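PDB 4EV1: anabena Tic22 from Anabaena sp., which probably acts as a chaperone in protein transport, as a cyanobacterial member of the Tic22-like family. Local coordinates for residues 14-19 / 46-51; 133-137 / 160-165. All blocks are in the same frame, centred on the assembly; numbering follows the deposited sequence.

Interaction 1 (14-19 / 46-51); sequences VPIYLV and GAYMSR
Tyr-17 and Tyr-48 form a single antiparallel bridge, a hydrogen-bonded pair. Tyr-17 N gives a nearly straight bond (172°) to Tyr-48 O at 2.8 Å, and Tyr-48 N returns one to Tyr-17 O. The packing is tight on the side of Ile-16 and Leu-18. Ala-47 CB nests against both, a tight 3.5 Å from Ile-16 CG2 and also touching Leu-18 CD2. Met-49, bent at chi2 (-47°) and chi3 (-60°), brings SD to Ile-16 CD1 and CE to Val-14 CG1. The Arg-51 side is looser. Arg-51 CB stands 3.6 Å from the centroid of the Tyr-17 ring, over the face, in a CH-pi contact, but beyond CD the chain turns outward and Arg-51 is exposed. Where the direct bonds stop, at either end of the bridge, waters join Pro-15 O to Met-49 O and Val-19 N to Gly-46 O. Tyr-17 OH is hydrogen-bonded to Ser-215 OG. An alanine in place of Tyr-17 would probably leave a gap under Arg-51 and deprive Ser-215 of this partner. The strands otherwise belong to different sheets: Ile-16 bonds to Val-83, Ala-47 to Ala-105. Helix 51-63 packs on Val-19 and Tyr-48, and helix 213-220 on Pro-15 and Tyr-17.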
loop_
_atom_site.group_PDB
_atom_site.type_symbol
_atom_site.label_atom_id
_atom_site.label_comp_id
_atom_site.label_asym_id
_atom_site.label_seq_id
_atom_site.Cartn_x
_atom_site.Cartn_y
_atom_site.Cartn_z
ATOM N N VAL A 14 6.599 -3.003 -1.572
ATOM C CA VAL A 14 5.174 -3.296 -1.439
ATOM C C VAL A 14 4.608 -3.549 -2.824
ATOM O O VAL A 14 4.637 -2.649 -3.674
ATOM C CB VAL A 14 4.456 -2.120 -0.777
ATOM C CG1 VAL A 14 2.989 -2.394 -0.579
ATOM C CG2 VAL A 14 5.128 -1.748 0.584
ATOM N N PRO A 15 4.081 -4.745 -3.066
ATOM C CA PRO A 15 3.396 -4.953 -4.350
ATOM C C PRO A 15 1.952 -4.422 -4.330
ATOM O O PRO A 15 1.258 -4.522 -3.333
ATOM C CB PRO A 15 3.419 -6.468 -4.529
ATOM C CG PRO A 15 3.415 -7.003 -3.184
ATOM C CD PRO A 15 4.061 -5.960 -2.240
ATOM N N ILE A 16 1.524 -3.868 -5.457
ATOM C CA ILE A 16 0.199 -3.369 -5.624
ATOM C C ILE A 16 -0.375 -4.221 -6.734
ATOM O O ILE A 16 0.317 -4.514 -7.709
ATOM C CB ILE A 16 0.243 -1.887 -6.055
ATOM C CG1 ILE A 16 0.967 -1.052 -4.982
ATOM C CG2 ILE A 16 -1.191 -1.350 -6.370
ATOM C CD1 ILE A 16 0.278 -0.936 -3.637
ATOM N N TYR A 17 -1.619 -4.632 -6.619
ATOM C CA TYR A 17 -2.242 -5.510 -7.661
ATOM C C TYR A 17 -3.239 -4.719 -8.539
ATOM O O TYR A 17 -4.151 -4.114 -8.037
ATOM C CB TYR A 17 -2.879 -6.688 -6.954
ATOM C CG TYR A 17 -1.871 -7.414 -6.103
ATOM C CD1 TYR A 17 -0.904 -8.212 -6.682
ATOM C CD2 TYR A 17 -1.845 -7.262 -4.736
ATOM C CE1 TYR A 17 0.039 -8.866 -5.922
ATOM C CE2 TYR A 17 -0.876 -7.908 -3.952
ATOM C CZ TYR A 17 0.081 -8.709 -4.574
ATOM O OH TYR A 17 1.038 -9.380 -3.831
ATOM N N LEU A 18 -2.982 -4.663 -9.838
ATOM C CA LEU A 18 -3.776 -3.965 -10.789
ATOM C C LEU A 18 -4.564 -4.981 -11.585
ATOM O O LEU A 18 -4.110 -6.133 -11.740
ATOM C CB LEU A 18 -2.891 -3.166 -11.720
ATOM C CG LEU A 18 -2.090 -2.018 -11.087
ATOM C CD1 LEU A 18 -1.448 -1.209 -12.233
ATOM C CD2 LEU A 18 -2.962 -1.110 -10.132
ATOM N N VAL A 19 -5.773 -4.601 -11.969
ATOM C CA VAL A 19 -6.558 -5.377 -12.921
ATOM C C VAL A 19 -6.229 -4.884 -14.321
ATOM O O VAL A 19 -6.476 -3.701 -14.683
ATOM C CB VAL A 19 -8.063 -5.306 -12.645
ATOM C CG1 VAL A 19 -8.856 -6.023 -13.779
ATOM C CG2 VAL A 19 -8.400 -5.923 -11.319
ATOM N N GLY A 46 -8.483 1.077 -10.405
ATOM C CA GLY A 46 -8.617 0.638 -9.042
ATOM C C GLY A 46 -7.555 -0.324 -8.636
ATOM O O GLY A 46 -7.599 -1.491 -9.115
ATOM N N ALA A 47 -6.645 0.114 -7.749
ATOM C CA ALA A 47 -5.505 -0.679 -7.309
ATOM C C ALA A 47 -5.890 -1.411 -6.014
ATOM O O ALA A 47 -6.776 -0.960 -5.273
ATOM C CB ALA A 47 -4.231 0.192 -7.112
ATOM N N TYR A 48 -5.234 -2.535 -5.768
ATOM C CA TYR A 48 -5.531 -3.401 -4.632
ATOM C C TYR A 48 -4.280 -3.736 -3.847
ATOM O O TYR A 48 -3.235 -4.090 -4.418
ATOM C CB TYR A 48 -6.138 -4.723 -5.115
ATOM C CG TYR A 48 -7.511 -4.595 -5.748
ATOM C CD1 TYR A 48 -7.646 -4.318 -7.121
ATOM C CD2 TYR A 48 -8.662 -4.779 -5.007
ATOM C CE1 TYR A 48 -8.923 -4.205 -7.736
ATOM C CE2 TYR A 48 -9.935 -4.655 -5.611
ATOM C CZ TYR A 48 -10.052 -4.370 -6.962
ATOM O OH TYR A 48 -11.286 -4.247 -7.558
ATOM N N MET A 49 -4.434 -3.746 -2.529
ATOM C CA MET A 49 -3.397 -4.209 -1.618
ATOM C C MET A 49 -3.396 -5.709 -1.548
ATOM O O MET A 49 -2.343 -6.296 -1.203
ATOM C CB MET A 49 -3.616 -3.638 -0.226
ATOM C CG MET A 49 -3.481 -2.092 -0.180
ATOM S SD MET A 49 -2.051 -1.391 -0.992
ATOM C CE MET A 49 -0.787 -2.162 -0.093
ATOM N N SER A 50 -4.552 -6.320 -1.903
ATOM C CA SER A 50 -4.713 -7.789 -1.867
ATOM C C SER A 50 -4.909 -8.385 -3.262
ATOM O O SER A 50 -5.852 -8.028 -3.980
ATOM C CB SER A 50 -5.935 -8.172 -1.014
ATOM O OG SER A 50 -6.410 -9.466 -1.358
ATOM N N ARG A 51 -4.040 -9.322 -3.627
ATOM C CA ARG A 51 -4.155 -10.013 -4.905
ATOM C C ARG A 51 -5.471 -10.782 -5.007
ATOM O O ARG A 51 -6.136 -10.754 -6.044
ATOM C CB ARG A 51 -2.973 -10.964 -5.107
ATOM C CG ARG A 51 -2.888 -11.560 -6.503
ATOM C CD ARG A 51 -1.485 -12.062 -6.804
ATOM N NE ARG A 51 -1.313 -13.462 -6.429
ATOM C CZ ARG A 51 -1.517 -14.487 -7.251
ATOM N NH1 ARG A 51 -1.902 -14.269 -8.501
ATOM N NH2 ARG A 51 -1.335 -15.728 -6.824
HETATM O O HOH W 1 0.319 -5.839 -1.141
HETATM O O HOH W 2 -6.497 -1.932 -11.552
#

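Interaction 2 (133-137 / 160-165)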
loop_
_atom_site.group_PDB
_atom_site.type_symbol
_atom_site.label_atom_id
_atom_site.label_comp_id
_atom_site.label_asym_id
_atom_site.label_seq_id
_atom_site.Cartn_x
_atom_site.Cartn_y
_atom_site.Cartn_z
ATOM N N VAL A 133 -4.629 3.609 3.223
ATOM C CA VAL A 133 -4.123 2.264 3.517
ATOM C C VAL A 133 -3.442 2.333 4.870
ATOM O O VAL A 133 -2.524 3.107 5.037
ATOM C CB VAL A 133 -3.074 1.830 2.498
ATOM C CG1 VAL A 133 -2.561 0.415 2.789
ATOM C CG2 VAL A 133 -3.664 1.880 1.049
ATOM N N PRO A 134 -3.904 1.548 5.853
ATOM C CA PRO A 134 -3.226 1.673 7.145
ATOM C C PRO A 134 -1.867 0.976 7.156
ATOM O O PRO A 134 -1.574 0.143 6.277
ATOM C CB PRO A 134 -4.177 0.979 8.131
ATOM C CG PRO A 134 -5.006 0.089 7.313
ATOM C CD PRO A 134 -5.058 0.644 5.900
ATOM N N MET A 135 -1.038 1.405 8.100
ATOM C CA MET A 135 0.222 0.736 8.438
ATOM C C MET A 135 0.342 0.689 9.974
ATOM O O MET A 135 -0.268 1.494 10.693
ATOM C CB MET A 135 1.398 1.484 7.837
ATOM C CG MET A 135 1.315 1.681 6.321
ATOM S SD MET A 135 2.844 2.343 5.614
ATOM C CE MET A 135 3.800 0.890 5.495
ATOM N N PHE A 136 1.148 -0.229 10.478
ATOM C CA PHE A 136 1.187 -0.484 11.890
ATOM C C PHE A 136 2.612 -0.480 12.335
ATOM O O PHE A 136 3.433 -1.160 11.726
ATOM C CB PHE A 136 0.526 -1.816 12.203
ATOM C CG PHE A 136 -0.842 -1.950 11.594
ATOM C CD1 PHE A 136 -1.001 -2.487 10.332
ATOM C CD2 PHE A 136 -1.969 -1.500 12.269
ATOM C CE1 PHE A 136 -2.256 -2.600 9.755
ATOM C CE2 PHE A 136 -3.232 -1.625 11.702
ATOM C CZ PHE A 136 -3.368 -2.178 10.436
ATOM N N ALA A 137 2.902 0.281 13.404
ATOM C CA ALA A 137 4.273 0.385 13.877
ATOM C C ALA A 137 4.272 0.141 15.371
ATOM O O ALA A 137 3.430 0.704 16.107
ATOM C CB ALA A 137 4.861 1.768 13.539
ATOM N N PRO A 160 10.442 -1.291 11.123
ATOM C CA PRO A 160 9.480 -1.834 10.165
ATOM C C PRO A 160 8.100 -1.231 10.286
ATOM O O PRO A 160 7.536 -1.255 11.362
ATOM C CB PRO A 160 9.409 -3.302 10.561
ATOM C CG PRO A 160 9.633 -3.289 12.005
ATOM C CD PRO A 160 10.616 -2.196 12.271
ATOM N N LEU A 161 7.536 -0.755 9.176
ATOM C CA LEU A 161 6.142 -0.365 9.114
ATOM C C LEU A 161 5.310 -1.457 8.372
ATOM O O LEU A 161 5.481 -1.724 7.173
ATOM C CB LEU A 161 5.996 0.992 8.463
ATOM C CG LEU A 161 6.944 2.102 8.928
ATOM C CD1 LEU A 161 6.748 3.383 8.103
ATOM C CD2 LEU A 161 6.746 2.364 10.388
ATOM N N PHE A 162 4.416 -2.103 9.107
ATOM C CA PHE A 162 3.709 -3.256 8.582
ATOM C C PHE A 162 2.427 -2.856 7.904
ATOM O O PHE A 162 1.630 -2.071 8.446
ATOM C CB PHE A 162 3.404 -4.254 9.693
ATOM C CG PHE A 162 4.643 -4.758 10.409
ATOM C CD1 PHE A 162 5.442 -5.760 9.838
ATOM C CD2 PHE A 162 5.027 -4.211 11.615
ATOM C CE1 PHE A 162 6.593 -6.215 10.497
ATOM C CE2 PHE A 162 6.158 -4.665 12.281
ATOM C CZ PHE A 162 6.940 -5.657 11.731
ATOM N N LEU A 163 2.193 -3.441 6.743
ATOM C CA LEU A 163 0.905 -3.285 6.074
ATOM C C LEU A 163 -0.139 -4.237 6.683
ATOM O O LEU A 163 -1.359 -4.074 6.459
ATOM C CB LEU A 163 1.038 -3.531 4.578
ATOM C CG LEU A 163 1.497 -2.397 3.653
ATOM C CD1 LEU A 163 0.476 -1.215 3.678
ATOM C CD2 LEU A 163 2.908 -1.915 3.942
ATOM N N SER A 164 0.325 -5.212 7.464
ATOM C CA SER A 164 -0.563 -6.130 8.109
ATOM C C SER A 164 -0.455 -6.127 9.644
ATOM O O SER A 164 0.613 -6.339 10.205
ATOM C CB SER A 164 -0.320 -7.522 7.561
ATOM O OG SER A 164 -1.286 -8.347 8.118
ATOM N N LYS A 165 -1.578 -5.915 10.294
ATOM C CA LYS A 165 -1.617 -5.824 11.732
ATOM C C LYS A 165 -1.100 -7.049 12.436
ATOM O O LYS A 165 -0.462 -6.922 13.413
ATOM C CB LYS A 165 -2.992 -5.467 12.220
ATOM C CG LYS A 165 -3.040 -5.110 13.634
ATOM C CD LYS A 165 -4.349 -5.392 14.120
ATOM C CE LYS A 165 -4.260 -6.177 15.360
ATOM N NZ LYS A 165 -4.292 -5.207 16.456
HETATM O O HOH W 3 -2.962 -2.080 5.348
#
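With CG anti to its carbonyl carbon (chi1 -51°), Phe-136 swings its ring across to the start of helix 165-175. Lys-165 sets CG opposite its own backbone N (chi1 -169°), and its side chain crosses that of Phe-136 at about a right angle. Lys-165 CB rests over the ring face, 3.7 Å from the centroid of Phe-136, in a CH-pi contact. Leu-163 O meets the same ring at its edge, in plane. The backbones join at one antiparallel bridge, the hydrogen-bonded pair Phe-136 and Phe-162. Phe-136 N bonds to Phe-162 O at 2.8 Å. The return bond, from Phe-162 N to Phe-136 O, is straighter (167°). Phe-162 O also receives a CA-H...O contact from Met-135 CA at 3.1 Å. Away from the Phe-136 ring, apolar side chains close the contact. Met-135 and Leu-163 lie side by side, and their ends are tightly packed: Met-135 CE is 3.3 Å from Leu-163 CD2. The other Leu-163 methyl, CD1, touches Val-133 CG1 at 3.6 Å. Leu-161 CD2 packs on Ala-137 CB. Water 3 donates to both Pro-134 O and Leu-163 O, bridging the backbones beyond the direct bonds. Glu-112 of helix 110-121 accepts hydrogen bonds from Lys-165 N and Ser-164 OG. Strand 134-139 pairs with 183-188, and strand 156-162 with 207-210. The arrangement is thus a short antiparallel bridge between strands of two sheets, running into a serine at the N-cap position and a helix, within the Tic22 fold.

In the fold
Both segments of interaction 1 come earlier in the chain than those of interaction 2. The centres of the two contacts are about 16 Å apart, and each lies within about 9 Å of the centre of the folded chain. They share no sheet, but the plan repeats: a two-stranded antiparallel sheet (15-20 with 79-84, 134-139 with 183-188) meets a mixed three-stranded one by a single bridge. In both, the second strand leads through a serine at the N-cap position into a helix. The two contacts also touch. Met-49 packs on Val-133 and Leu-163, and Val-14 packs on Leu-163. These apolar contacts link the two similar strand-and-helix arrangements, consistent with a repeated plan packed together in the Tic22 fold.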